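Local coordinates for protein DNA polymerase III subunit delta (Bacillus subtilis, PDB 3ZH9) that is the delta subunit of the bacterial clamp loader and probably acts as the wrench that opens the beta sliding clamp for loading onto primed DNA, at residues I166-E169 with A170-L174; E96-V99 with S100-E103; K266-E270 with Q271-Q275; E24-L27 with L28-V32. One frame throughout, in Å; residues are numbered along the deposited sequence.

Interaction 1: I166-E169 with A170-L174; sequences IGTE and AAEHL
Ile166 lies against the first turn of the helix it precedes, meeting Ala170 and Ala171 with its longer branch. The apolar part of the contact is small but close: CG1 of Ile166 comes within 3.5 Å of the Ala170 methyl carbon CB. Further out, CD1 of Ile166 approaches the Ala171 methyl carbon CB at 4.3 Å. CG1 lies opposite the backbone nitrogen (chi1 -172°) and the chain stays extended beyond it, which carries CD1 over the Ala171 backbone. With an alanine here CG1 and CD1 would be gone, and a gap would probably open over the two alanine methyls, where Ala159 and Ile189 of neighbouring helices also touch the isoleucine.

The polar part belongs to the backbone. The oxygen of the N-cap residue, Gly167, accepts from Ala171 N at 3.0 Å, and the next rung runs from Glu172 N to Thr168 O at 2.8 Å. A third follows, from His173 N to Glu169 O at 3.0 Å. Carbon packing accompanies these bonds: CG of Glu172 sits 3.2 Å from Thr168 O, beside the carbonyl that its own backbone nitrogen holds.

Beyond the turn, helix 148-160 meets Ala171 and Glu172, while Glu169 and His173 face helix 204-210.

Ile166 directly precedes the N-cap and Ala171 is five residues later, the spacing of a hydrophobic staple, realised here with a small partner at the start of helix 168-177 in a helical bundle.

Interaction 2: E96-V99 with S100-E103; sequences EHNV and SALE
Asn98 and Ser100 are joined through their side chains at the start of helix 99-107: the Ser100 hydroxyl OG donates to the amide oxygen OD1 of Asn98 at 3.0 Å, from a position tilted 23° out of the amide plane. The same amide packs tightly on Ala101 CB, so tightly that its exact placing is doubtful. CG of Asn98 lies opposite its own backbone nitrogen (chi1 -171°), a turn that swings the amide forward to the helix. With an alanine here the Ser100 hydroxyl would probably lose this acceptor and be freer to turn. The N-cap backbone adds little, since Ala101 N reaches Asn98 O by a weak bond of 3.3 Å.

One turn on, Glu103 N gives Val99 O a straighter bond of 2.9 Å (N-H...O 165°). The Glu103 chain passes across Val99, its OE2 3.5 Å from Val99 CG1. Leu130 of helix 129-137 touches both of these side chains, and Leu59 and Ile63 of helix 59-66 back Leu102 and Ala101.

The amide oxygen of the N-cap asparagine is thus taken up by the Ser100 hydroxyl: the first turn combines one side-chain bond with a weak backbone bond, and a straight backbone bond follows at Val99 O.

Interaction 3: K266-E270 with Q271-Q275; sequences KYFAE and QGYGQ
The carbonyl oxygen of Phe268 is gripped by two backbone donors, Tyr273 N at 3.3 Å and Gln271 N at 3.2 Å, which come to it from opposite faces of the carbonyl plane. Beside it Gly272 N closes on Ala269 O at 2.9 Å, from well above that carbonyl's plane. The outer bond to Tyr273 and the inner one to Gly272 make a Schellman motif, with Gly272 as its C-prime residue. Its positive phi (87°) would press a CB against the preceding carbonyl oxygen.

Side chains fold over the same turn. Gln271 CD stands over one face of the Tyr267 ring, 4.3 Å above the plane and displaced toward the rim, the amide inclined 42° to the ring. Nearer the backbone, Gln271 CG sits only 3.1 Å from Tyr267 O, with chi1 at -32°, well away from a staggered value. Its NE2 lies in the plane of the Tyr273 ring, at the edge, and 3.8 Å from Phe268 CD1. Tyr273 in turn brings CD2 to the edge of the Phe268 ring, 3.9 Å from CD1. Ile278 of helix 275-282 touches both Phe268 and Tyr273.

Chemically, then, the Phe268 and Ala269 carbonyls, near the end of the helix, are satisfied by the chain that leaves it, and the Gln271 amide meets the aromatic rings by van der Waals contact.

Interaction 4: E24-L27 with L28-V32; sequences ETYL and LQETV
Gln29 lays its CG against the carbonyl oxygen of Thr25, 3.1 Å away, its chain bending at chi2 (-46°) to stay alongside the first turn. This is the start of helix 25-39, which follows strand 17-21, a strand lying between 113-119 and 139-142 in the parallel sheet. Its place after this strand is consistent with that of the helix that follows the P-loop in ATP-binding relatives.

Backbone bonds run up the turn, Gln29 N to Thr25 O at 2.8 Å and Glu30 N to Tyr26 O also at 2.8 Å, whereas Leu28 N reaches the N-cap oxygen Glu24 O by a weak bond of 3.3 Å. Glu30 CB packs 3.4 Å from Tyr26 O and approaches the Tyr26 ring obliquely; its carboxylate forms a salt bridge with Arg34. The Tyr26 ring meets Phe186 and Ser183 of helix 182-195, and Leu28 faces Leu20 of the strand.

On the side toward helix 2-10, Thr31 supplies two donors to one acceptor. Its hydroxyl, also bonded to Trp6 NE1, points to the Leu27 carbonyl because OG1 lies beside the Thr31 backbone nitrogen (chi1 -60°). Leu27 O takes Thr31 OG1 at 2.8 Å and Thr31 N at 3.0 Å, from opposite faces of its carbonyl plane.

In the fold
Along the chain the order is interaction 4, 2, 1 and 3, each complete before the next begins. Interactions 4 and 2 both belong to the P-loop NTPase-like region, which holds the five-stranded parallel sheet, and their centres are about 25 Å apart. Interaction 1 starts a helix in the bundle that follows, its centre about 23 Å from that of interaction 4, and interaction 3 ends helix 248-269 in the C-terminal domain, its centre about 29 Å from that of interaction 4. None touches another; interactions 1 and 2, with centres about 46 Å apart, lie on opposite sides of the chain's centre. Three helix starts and one helix end thus sample three successive parts of the subunit, consistent with the modular build of clamp-loader proteins.

Interaction 1: I166-E169 with A170-L174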
ATOM      1  N   ILE A 166     -15.708   4.501 -14.672  1.00 40.98           N
ATOM      2  CA  ILE A 166     -14.875   5.693 -14.673  1.00 42.88           C
ATOM      3  C   ILE A 166     -13.968   5.637 -15.889  1.00 39.11           C
ATOM      4  O   ILE A 166     -13.344   4.613 -16.147  1.00 40.31           O
ATOM      5  CB  ILE A 166     -14.081   5.854 -13.336  1.00 36.74           C
ATOM      6  CG1 ILE A 166     -13.359   7.203 -13.282  1.00 35.38           C
ATOM      7  CG2 ILE A 166     -13.129   4.670 -13.084  1.00 36.41           C
ATOM      8  CD1 ILE A 166     -12.768   7.547 -11.894  1.00 33.19           C
ATOM      9  N   GLY A 167     -13.942   6.715 -16.663  1.00 40.98           N
ATOM     10  CA  GLY A 167     -13.127   6.773 -17.867  1.00 39.62           C
ATOM     11  C   GLY A 167     -11.664   6.862 -17.485  1.00 46.36           C
ATOM     12  O   GLY A 167     -11.346   7.155 -16.331  1.00 39.53           O
ATOM     13  N   THR A 168     -10.766   6.618 -18.437  1.00 47.43           N
ATOM     14  CA  THR A 168      -9.346   6.583 -18.100  1.00 45.90           C
ATOM     15  C   THR A 168      -8.804   7.956 -17.704  1.00 35.67           C
ATOM     16  O   THR A 168      -7.959   8.051 -16.829  1.00 36.31           O
ATOM     17  CB  THR A 168      -8.461   5.900 -19.192  1.00 55.12           C
ATOM     18  OG1 THR A 168      -7.895   6.884 -20.063  1.00 58.17           O
ATOM     19  CG2 THR A 168      -9.265   4.905 -19.993  1.00 54.66           C
ATOM     20  N   GLU A 169      -9.306   9.022 -18.314  1.00 36.16           N
ATOM     21  CA  GLU A 169      -8.856  10.363 -17.941  1.00 38.01           C
ATOM     22  C   GLU A 169      -9.212  10.704 -16.481  1.00 36.02           C
ATOM     23  O   GLU A 169      -8.381  11.197 -15.735  1.00 34.25           O
ATOM     24  CB  GLU A 169      -9.432  11.410 -18.894  1.00 38.32           C
ATOM     25  CG  GLU A 169      -8.887  12.815 -18.678  1.00 51.85           C
ATOM     26  CD  GLU A 169      -9.554  13.853 -19.586  1.00 65.20           C
ATOM     27  OE1 GLU A 169     -10.559  13.510 -20.247  1.00 72.89           O
ATOM     28  OE2 GLU A 169      -9.078  15.012 -19.632  1.00 61.40           O
ATOM     29  N   ALA A 170     -10.453  10.429 -16.093  1.00 33.39           N
ATOM     30  CA  ALA A 170     -10.936  10.666 -14.736  1.00 34.82           C
ATOM     31  C   ALA A 170     -10.158   9.831 -13.728  1.00 34.90           C
ATOM     32  O   ALA A 170      -9.825  10.298 -12.629  1.00 31.18           O
ATOM     33  CB  ALA A 170     -12.431  10.340 -14.651  1.00 29.50           C
ATOM     34  N   ALA A 171      -9.890   8.586 -14.114  1.00 29.56           N
ATOM     35  CA  ALA A 171      -9.143   7.640 -13.297  1.00 29.25           C
ATOM     36  C   ALA A 171      -7.682   8.052 -13.113  1.00 33.53           C
ATOM     37  O   ALA A 171      -7.129   7.960 -12.018  1.00 31.75           O
ATOM     38  CB  ALA A 171      -9.215   6.233 -13.923  1.00 27.60           C
ATOM     39  N   GLU A 172      -7.055   8.487 -14.197  1.00 28.52           N
ATOM     40  CA  GLU A 172      -5.681   8.942 -14.139  1.00 31.35           C
ATOM     41  C   GLU A 172      -5.567  10.156 -13.236  1.00 33.09           C
ATOM     42  O   GLU A 172      -4.597  10.311 -12.503  1.00 36.53           O
ATOM     43  CB  GLU A 172      -5.174   9.286 -15.544  1.00 38.92           C
ATOM     44  CG  GLU A 172      -4.825   8.049 -16.366  1.00 51.53           C
ATOM     45  CD  GLU A 172      -4.497   8.368 -17.814  1.00 60.98           C
ATOM     46  OE1 GLU A 172      -4.931   9.436 -18.298  1.00 60.50           O
ATOM     47  OE2 GLU A 172      -3.808   7.544 -18.464  1.00 63.56           O
ATOM     48  N   HIS A 173      -6.553  11.032 -13.309  1.00 29.63           N
ATOM     49  CA  HIS A 173      -6.519  12.226 -12.478  1.00 31.98           C
ATOM     50  C   HIS A 173      -6.676  11.878 -10.998  1.00 32.03           C
ATOM     51  O   HIS A 173      -6.008  12.445 -10.135  1.00 33.77           O
ATOM     52  CB  HIS A 173      -7.591  13.218 -12.893  1.00 31.14           C
ATOM     53  CG  HIS A 173      -7.368  14.583 -12.325  1.00 32.63           C
ATOM     54  ND1 HIS A 173      -8.248  15.180 -11.452  1.00 32.83           N
ATOM     55  CD2 HIS A 173      -6.335  15.445 -12.473  1.00 31.28           C
ATOM     56  CE1 HIS A 173      -7.779  16.369 -11.101  1.00 30.30           C
ATOM     57  NE2 HIS A 173      -6.623  16.552 -11.710  1.00 35.59           N
ATOM     58  N   LEU A 174      -7.549  10.923 -10.715  1.00 27.84           N
ATOM     59  CA  LEU A 174      -7.759  10.462  -9.352  1.00 29.69           C
ATOM     60  C   LEU A 174      -6.456   9.910  -8.783  1.00 32.43           C
ATOM     61  O   LEU A 174      -6.041  10.256  -7.680  1.00 32.78           O
ATOM     62  CB  LEU A 174      -8.858   9.385  -9.317  1.00 21.58           C
ATOM     63  CG  LEU A 174      -8.993   8.729  -7.932  1.00 35.83           C
ATOM     64  CD1 LEU A 174      -9.183   9.798  -6.872  1.00 31.35           C
ATOM     65  CD2 LEU A 174     -10.156   7.774  -7.916  1.00 33.56           C
TER

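Interaction 2: E96-V99 with S100-E103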
ATOM      1  N   GLU A  96      11.407 -23.372  13.429  1.00 86.11           N
ATOM      2  CA  GLU A  96      11.475 -24.445  12.444  1.00 86.40           C
ATOM      3  C   GLU A  96      10.149 -25.192  12.401  1.00 88.25           C
ATOM      4  O   GLU A  96       9.934 -26.138  13.160  1.00 95.02           O
ATOM      5  CB  GLU A  96      12.621 -25.408  12.775  1.00 92.66           C
ATOM      6  N   HIS A  97       9.267 -24.767  11.501  1.00 86.85           N
ATOM      7  CA  HIS A  97       7.894 -25.265  11.451  1.00 80.61           C
ATOM      8  C   HIS A  97       7.749 -26.673  10.886  1.00 85.02           C
ATOM      9  O   HIS A  97       8.710 -27.268  10.400  1.00 87.46           O
ATOM     10  CB  HIS A  97       7.018 -24.312  10.636  1.00 68.07           C
ATOM     11  CG  HIS A  97       6.834 -22.968  11.268  1.00 58.58           C
ATOM     12  ND1 HIS A  97       5.975 -22.754  12.324  1.00 50.94           N
ATOM     13  CD2 HIS A  97       7.391 -21.766  10.985  1.00 56.36           C
ATOM     14  CE1 HIS A  97       6.015 -21.480  12.669  1.00 54.97           C
ATOM     15  NE2 HIS A  97       6.864 -20.857  11.870  1.00 54.06           N
ATOM     16  N   ASN A  98       6.536 -27.201  11.002  1.00 82.49           N
ATOM     17  CA  ASN A  98       6.139 -28.477  10.434  1.00 75.53           C
ATOM     18  C   ASN A  98       5.485 -28.299   9.071  1.00 71.28           C
ATOM     19  O   ASN A  98       4.280 -28.461   8.947  1.00 66.61           O
ATOM     20  CB  ASN A  98       5.159 -29.163  11.373  1.00 84.65           C
ATOM     21  CG  ASN A  98       4.862 -30.581  10.965  1.00 86.47           C
ATOM     22  OD1 ASN A  98       5.551 -31.155  10.131  1.00 87.21           O
ATOM     23  ND2 ASN A  98       3.838 -31.158  11.564  1.00 85.14           N
ATOM     24  N   VAL A  99       6.264 -27.976   8.053  1.00 69.14           N
ATOM     25  CA  VAL A  99       5.721 -27.718   6.729  1.00 68.04           C
ATOM     26  C   VAL A  99       4.969 -28.924   6.161  1.00 62.50           C
ATOM     27  O   VAL A  99       3.927 -28.764   5.538  1.00 64.43           O
ATOM     28  CB  VAL A  99       6.824 -27.259   5.762  1.00 67.79           C
ATOM     29  CG1 VAL A  99       6.369 -27.381   4.325  1.00 69.96           C
ATOM     30  CG2 VAL A  99       7.230 -25.835   6.087  1.00 66.74           C
ATOM     31  N   SER A 100       5.485 -30.126   6.398  1.00 64.69           N
ATOM     32  CA  SER A 100       4.882 -31.341   5.836  1.00 67.55           C
ATOM     33  C   SER A 100       3.423 -31.554   6.266  1.00 60.45           C
ATOM     34  O   SER A 100       2.602 -32.047   5.496  1.00 62.44           O
ATOM     35  CB  SER A 100       5.726 -32.575   6.179  1.00 73.40           C
ATOM     36  OG  SER A 100       5.762 -32.804   7.579  1.00 75.17           O
ATOM     37  N   ALA A 101       3.110 -31.184   7.502  1.00 62.29           N
ATOM     38  CA  ALA A 101       1.750 -31.303   8.008  1.00 57.77           C
ATOM     39  C   ALA A 101       0.835 -30.316   7.280  1.00 54.03           C
ATOM     40  O   ALA A 101      -0.320 -30.621   6.982  1.00 51.70           O
ATOM     41  CB  ALA A 101       1.724 -31.067   9.513  1.00 53.00           C
ATOM     42  N   LEU A 102       1.367 -29.133   6.993  1.00 52.15           N
ATOM     43  CA  LEU A 102       0.650 -28.137   6.212  1.00 51.27           C
ATOM     44  C   LEU A 102       0.397 -28.604   4.771  1.00 48.20           C
ATOM     45  O   LEU A 102      -0.712 -28.454   4.254  1.00 42.75           O
ATOM     46  CB  LEU A 102       1.403 -26.802   6.219  1.00 52.48           C
ATOM     47  CG  LEU A 102       0.831 -25.729   5.286  1.00 49.45           C
ATOM     48  CD1 LEU A 102      -0.623 -25.436   5.631  1.00 46.81           C
ATOM     49  CD2 LEU A 102       1.669 -24.461   5.354  1.00 49.52           C
ATOM     50  N   GLU A 103       1.420 -29.163   4.122  1.00 49.02           N
ATOM     51  CA  GLU A 103       1.236 -29.751   2.801  1.00 51.40           C
ATOM     52  C   GLU A 103       0.111 -30.762   2.854  1.00 52.46           C
ATOM     53  O   GLU A 103      -0.763 -30.767   1.993  1.00 52.07           O
ATOM     54  CB  GLU A 103       2.491 -30.471   2.320  1.00 65.37           C
ATOM     55  CG  GLU A 103       3.759 -29.665   2.379  1.00 81.04           C
ATOM     56  CD  GLU A 103       4.931 -30.413   1.776  1.00 89.93           C
ATOM     57  OE1 GLU A 103       4.682 -31.375   1.017  1.00 92.32           O
ATOM     58  OE2 GLU A 103       6.094 -30.046   2.059  1.00 91.01           O
TER

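Interaction 3: K266-E270 with Q271-Q275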
ATOM      1  N   LYS A 266      18.421   8.559  -5.792  1.00 27.54           N
ATOM      2  CA  LYS A 266      19.502   8.998  -6.681  1.00 34.13           C
ATOM      3  C   LYS A 266      20.751   8.142  -6.470  1.00 34.90           C
ATOM      4  O   LYS A 266      21.402   7.730  -7.419  1.00 30.46           O
ATOM      5  CB  LYS A 266      19.828  10.482  -6.450  1.00 28.70           C
ATOM      6  CG  LYS A 266      20.815  11.079  -7.445  1.00 31.55           C
ATOM      7  CD  LYS A 266      21.190  12.509  -7.041  1.00 30.32           C
ATOM      8  CE  LYS A 266      22.004  13.219  -8.123  1.00 34.30           C
ATOM      9  NZ  LYS A 266      21.239  13.470  -9.379  1.00 25.56           N
ATOM     10  N   TYR A 267      21.069   7.873  -5.208  1.00 31.33           N
ATOM     11  CA  TYR A 267      22.220   7.058  -4.840  1.00 29.69           C
ATOM     12  C   TYR A 267      22.159   5.642  -5.437  1.00 37.45           C
ATOM     13  O   TYR A 267      23.143   5.136  -5.987  1.00 33.93           O
ATOM     14  CB  TYR A 267      22.316   6.976  -3.313  1.00 26.06           C
ATOM     15  CG  TYR A 267      23.425   6.059  -2.835  1.00 31.93           C
ATOM     16  CD1 TYR A 267      24.755   6.490  -2.804  1.00 31.96           C
ATOM     17  CD2 TYR A 267      23.141   4.763  -2.419  1.00 23.69           C
ATOM     18  CE1 TYR A 267      25.773   5.640  -2.371  1.00 30.15           C
ATOM     19  CE2 TYR A 267      24.145   3.910  -1.988  1.00 34.92           C
ATOM     20  CZ  TYR A 267      25.454   4.354  -1.954  1.00 31.20           C
ATOM     21  OH  TYR A 267      26.429   3.485  -1.521  1.00 35.77           O
ATOM     22  N   PHE A 268      21.004   4.997  -5.330  1.00 31.35           N
ATOM     23  CA  PHE A 268      20.870   3.650  -5.873  1.00 30.69           C
ATOM     24  C   PHE A 268      20.664   3.647  -7.388  1.00 39.16           C
ATOM     25  O   PHE A 268      21.157   2.757  -8.066  1.00 43.74           O
ATOM     26  CB  PHE A 268      19.750   2.891  -5.180  1.00 32.31           C
ATOM     27  CG  PHE A 268      20.058   2.537  -3.755  1.00 33.25           C
ATOM     28  CD1 PHE A 268      21.084   1.653  -3.451  1.00 29.93           C
ATOM     29  CD2 PHE A 268      19.328   3.092  -2.722  1.00 28.34           C
ATOM     30  CE1 PHE A 268      21.369   1.313  -2.133  1.00 35.09           C
ATOM     31  CE2 PHE A 268      19.611   2.756  -1.388  1.00 40.28           C
ATOM     32  CZ  PHE A 268      20.634   1.870  -1.098  1.00 30.99           C
ATOM     33  N   ALA A 269      19.945   4.636  -7.917  1.00 35.80           N
ATOM     34  CA  ALA A 269      19.783   4.754  -9.373  1.00 45.82           C
ATOM     35  C   ALA A 269      21.130   4.894 -10.089  1.00 52.99           C
ATOM     36  O   ALA A 269      21.330   4.330 -11.170  1.00 53.74           O
ATOM     37  CB  ALA A 269      18.870   5.922  -9.734  1.00 38.11           C
ATOM     38  N   GLU A 270      22.060   5.632  -9.486  1.00 45.36           N
ATOM     39  CA  GLU A 270      23.333   5.892 -10.146  1.00 53.27           C
ATOM     40  C   GLU A 270      24.256   4.679 -10.164  1.00 59.03           C
ATOM     41  O   GLU A 270      25.305   4.699 -10.807  1.00 62.31           O
ATOM     42  CB  GLU A 270      24.017   7.131  -9.569  1.00 58.08           C
ATOM     43  CG  GLU A 270      23.257   8.410  -9.925  1.00 74.17           C
ATOM     44  CD  GLU A 270      24.078   9.680  -9.756  1.00 88.50           C
ATOM     45  OE1 GLU A 270      25.155   9.626  -9.122  1.00 98.48           O
ATOM     46  OE2 GLU A 270      23.637  10.738 -10.260  1.00 87.93           O
ATOM     47  N   GLN A 271      23.849   3.623  -9.467  1.00 60.00           N
ATOM     48  CA  GLN A 271      24.531   2.337  -9.540  1.00 61.39           C
ATOM     49  C   GLN A 271      23.757   1.357 -10.417  1.00 62.39           C
ATOM     50  O   GLN A 271      24.004   0.154 -10.386  1.00 67.00           O
ATOM     51  CB  GLN A 271      24.693   1.750  -8.150  1.00 57.42           C
ATOM     52  CG  GLN A 271      24.865   2.799  -7.109  1.00 59.26           C
ATOM     53  CD  GLN A 271      25.366   2.234  -5.814  1.00 65.53           C
ATOM     54  OE1 GLN A 271      26.535   2.404  -5.469  1.00 75.88           O
ATOM     55  NE2 GLN A 271      24.489   1.561  -5.078  1.00 63.77           N
ATOM     56  N   GLY A 272      22.806   1.877 -11.184  1.00 61.11           N
ATOM     57  CA  GLY A 272      22.063   1.065 -12.130  1.00 67.12           C
ATOM     58  C   GLY A 272      20.826   0.356 -11.601  1.00 70.81           C
ATOM     59  O   GLY A 272      20.079  -0.234 -12.381  1.00 68.35           O
ATOM     60  N   TYR A 273      20.599   0.405 -10.288  1.00 65.65           N
ATOM     61  CA  TYR A 273      19.414  -0.219  -9.714  1.00 55.98           C
ATOM     62  C   TYR A 273      18.141   0.415 -10.272  1.00 55.29           C
ATOM     63  O   TYR A 273      18.093   1.621 -10.531  1.00 54.10           O
ATOM     64  CB  TYR A 273      19.431  -0.128  -8.194  1.00 57.70           C
ATOM     65  CG  TYR A 273      20.549  -0.895  -7.533  1.00 61.08           C
ATOM     66  CD1 TYR A 273      20.598  -2.280  -7.595  1.00 68.37           C
ATOM     67  CD2 TYR A 273      21.548  -0.233  -6.831  1.00 60.61           C
ATOM     68  CE1 TYR A 273      21.618  -2.985  -6.980  1.00 70.83           C
ATOM     69  CE2 TYR A 273      22.566  -0.929  -6.209  1.00 63.18           C
ATOM     70  CZ  TYR A 273      22.600  -2.301  -6.288  1.00 70.61           C
ATOM     71  OH  TYR A 273      23.622  -2.985  -5.672  1.00 76.97           O
ATOM     72  N   GLY A 274      17.108  -0.400 -10.464  1.00 59.23           N
ATOM     73  CA  GLY A 274      15.868   0.083 -11.041  1.00 50.63           C
ATOM     74  C   GLY A 274      14.772   0.360 -10.025  1.00 53.20           C
ATOM     75  O   GLY A 274      14.860  -0.048  -8.865  1.00 56.21           O
ATOM     76  N   GLN A 275      13.734   1.058 -10.476  1.00 52.20           N
ATOM     77  CA  GLN A 275      12.585   1.418  -9.653  1.00 60.33           C
ATOM     78  C   GLN A 275      12.193   0.223  -8.765  1.00 64.26           C
ATOM     79  O   GLN A 275      11.858   0.380  -7.583  1.00 56.82           O
ATOM     80  CB  GLN A 275      11.437   1.848 -10.585  1.00 64.85           C
ATOM     81  CG  GLN A 275      10.064   2.066  -9.927  1.00 76.29           C
ATOM     82  CD  GLN A 275       8.944   2.214 -10.955  1.00 82.56           C
ATOM     83  OE1 GLN A 275       9.202   2.339 -12.152  1.00 87.15           O
ATOM     84  NE2 GLN A 275       7.698   2.205 -10.489  1.00 80.12           N
TER

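Interaction 4: E24-L27 with L28-V32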
ATOM      1  N   GLU A  24       1.462  -5.721  -1.706  1.00 45.39           N
ATOM      2  CA  GLU A  24       0.439  -4.698  -1.525  1.00 50.09           C
ATOM      3  C   GLU A  24      -0.453  -5.062  -0.340  1.00 51.14           C
ATOM      4  O   GLU A  24      -1.558  -5.581  -0.506  1.00 51.38           O
ATOM      5  CB  GLU A  24      -0.368  -4.489  -2.806  1.00 49.37           C
ATOM      6  CG  GLU A  24      -1.363  -3.351  -2.727  1.00 54.84           C
ATOM      7  CD  GLU A  24      -0.743  -2.043  -2.257  1.00 67.74           C
ATOM      8  OE1 GLU A  24      -0.222  -1.286  -3.106  1.00 62.89           O
ATOM      9  OE2 GLU A  24      -0.787  -1.769  -1.037  1.00 75.13           O
ATOM     10  N   THR A  25       0.037  -4.784   0.864  1.00 53.38           N
ATOM     11  CA  THR A  25      -0.601  -5.302   2.072  1.00 63.41           C
ATOM     12  C   THR A  25      -2.031  -4.814   2.253  1.00 56.52           C
ATOM     13  O   THR A  25      -2.853  -5.505   2.852  1.00 57.33           O
ATOM     14  CB  THR A  25       0.218  -4.993   3.335  1.00 70.57           C
ATOM     15  OG1 THR A  25       0.333  -3.579   3.497  1.00 76.02           O
ATOM     16  CG2 THR A  25       1.606  -5.601   3.224  1.00 75.50           C
ATOM     17  N   TYR A  26      -2.329  -3.635   1.722  1.00 46.12           N
ATOM     18  CA  TYR A  26      -3.663  -3.070   1.873  1.00 45.73           C
ATOM     19  C   TYR A  26      -4.716  -3.974   1.234  1.00 43.11           C
ATOM     20  O   TYR A  26      -5.786  -4.194   1.800  1.00 46.89           O
ATOM     21  CB  TYR A  26      -3.755  -1.665   1.267  1.00 52.57           C
ATOM     22  CG  TYR A  26      -5.188  -1.200   1.196  1.00 52.16           C
ATOM     23  CD1 TYR A  26      -5.812  -0.655   2.306  1.00 54.11           C
ATOM     24  CD2 TYR A  26      -5.930  -1.348   0.029  1.00 54.21           C
ATOM     25  CE1 TYR A  26      -7.122  -0.248   2.252  1.00 54.95           C
ATOM     26  CE2 TYR A  26      -7.247  -0.954  -0.029  1.00 55.13           C
ATOM     27  CZ  TYR A  26      -7.835  -0.404   1.088  1.00 57.73           C
ATOM     28  OH  TYR A  26      -9.144  -0.002   1.046  1.00 73.93           O
ATOM     29  N   LEU A  27      -4.402  -4.484   0.048  1.00 39.18           N
ATOM     30  CA  LEU A  27      -5.286  -5.412  -0.648  1.00 41.06           C
ATOM     31  C   LEU A  27      -5.345  -6.785   0.026  1.00 40.71           C
ATOM     32  O   LEU A  27      -6.378  -7.459   0.009  1.00 40.10           O
ATOM     33  CB  LEU A  27      -4.857  -5.560  -2.104  1.00 36.76           C
ATOM     34  CG  LEU A  27      -5.028  -4.276  -2.918  1.00 45.15           C
ATOM     35  CD1 LEU A  27      -4.559  -4.473  -4.352  1.00 51.54           C
ATOM     36  CD2 LEU A  27      -6.479  -3.833  -2.882  1.00 42.01           C
ATOM     37  N   LEU A  28      -4.235  -7.209   0.609  1.00 40.17           N
ATOM     38  CA  LEU A  28      -4.266  -8.432   1.395  1.00 44.42           C
ATOM     39  C   LEU A  28      -5.248  -8.225   2.546  1.00 40.34           C
ATOM     40  O   LEU A  28      -6.126  -9.052   2.786  1.00 41.85           O
ATOM     41  CB  LEU A  28      -2.865  -8.792   1.896  1.00 44.48           C
ATOM     42  CG  LEU A  28      -1.889  -9.106   0.761  1.00 51.16           C
ATOM     43  CD1 LEU A  28      -0.525  -9.525   1.283  1.00 52.93           C
ATOM     44  CD2 LEU A  28      -2.470 -10.175  -0.157  1.00 54.25           C
ATOM     45  N   GLN A  29      -5.116  -7.086   3.219  1.00 45.50           N
ATOM     46  CA  GLN A  29      -5.950  -6.777   4.372  1.00 49.19           C
ATOM     47  C   GLN A  29      -7.394  -6.693   3.969  1.00 37.44           C
ATOM     48  O   GLN A  29      -8.256  -7.241   4.639  1.00 39.40           O
ATOM     49  CB  GLN A  29      -5.538  -5.454   5.034  1.00 64.24           C
ATOM     50  CG  GLN A  29      -4.143  -5.461   5.635  1.00 87.31           C
ATOM     51  CD  GLN A  29      -3.865  -6.711   6.457  1.00102.65           C
ATOM     52  OE1 GLN A  29      -4.777  -7.301   7.047  1.00108.51           O
ATOM     53  NE2 GLN A  29      -2.601  -7.125   6.492  1.00105.07           N
ATOM     54  N   GLU A  30      -7.665  -5.996   2.876  1.00 36.81           N
ATOM     55  CA  GLU A  30      -9.046  -5.798   2.448  1.00 37.50           C
ATOM     56  C   GLU A  30      -9.705  -7.144   2.086  1.00 38.65           C
ATOM     57  O   GLU A  30     -10.877  -7.379   2.380  1.00 48.22           O
ATOM     58  CB  GLU A  30      -9.088  -4.818   1.278  1.00 40.07           C
ATOM     59  CG  GLU A  30     -10.439  -4.707   0.623  1.00 45.83           C
ATOM     60  CD  GLU A  30     -11.493  -4.148   1.558  1.00 48.59           C
ATOM     61  OE1 GLU A  30     -11.111  -3.571   2.597  1.00 53.02           O
ATOM     62  OE2 GLU A  30     -12.700  -4.276   1.254  1.00 43.85           O
ATOM     63  N   THR A  31      -8.929  -8.035   1.480  1.00 38.89           N
ATOM     64  CA  THR A  31      -9.430  -9.343   1.044  1.00 37.86           C
ATOM     65  C   THR A  31      -9.710 -10.262   2.234  1.00 34.98           C
ATOM     66  O   THR A  31     -10.738 -10.938   2.290  1.00 41.67           O
ATOM     67  CB  THR A  31      -8.419 -10.017   0.070  1.00 35.34           C
ATOM     68  OG1 THR A  31      -8.241  -9.177  -1.081  1.00 38.03           O
ATOM     69  CG2 THR A  31      -8.911 -11.406  -0.372  1.00 32.60           C
ATOM     70  N   VAL A  32      -8.779 -10.289   3.179  1.00 40.34           N
ATOM     71  CA  VAL A  32      -8.962 -11.046   4.410  1.00 45.10           C
ATOM     72  C   VAL A  32     -10.234 -10.575   5.108  1.00 43.41           C
ATOM     73  O   VAL A  32     -11.001 -11.368   5.646  1.00 39.39           O
ATOM     74  CB  VAL A  32      -7.750 -10.867   5.350  1.00 51.20           C
ATOM     75  CG1 VAL A  32      -8.121 -11.212   6.786  1.00 51.95           C
ATOM     76  CG2 VAL A  32      -6.582 -11.709   4.869  1.00 53.33           C
TER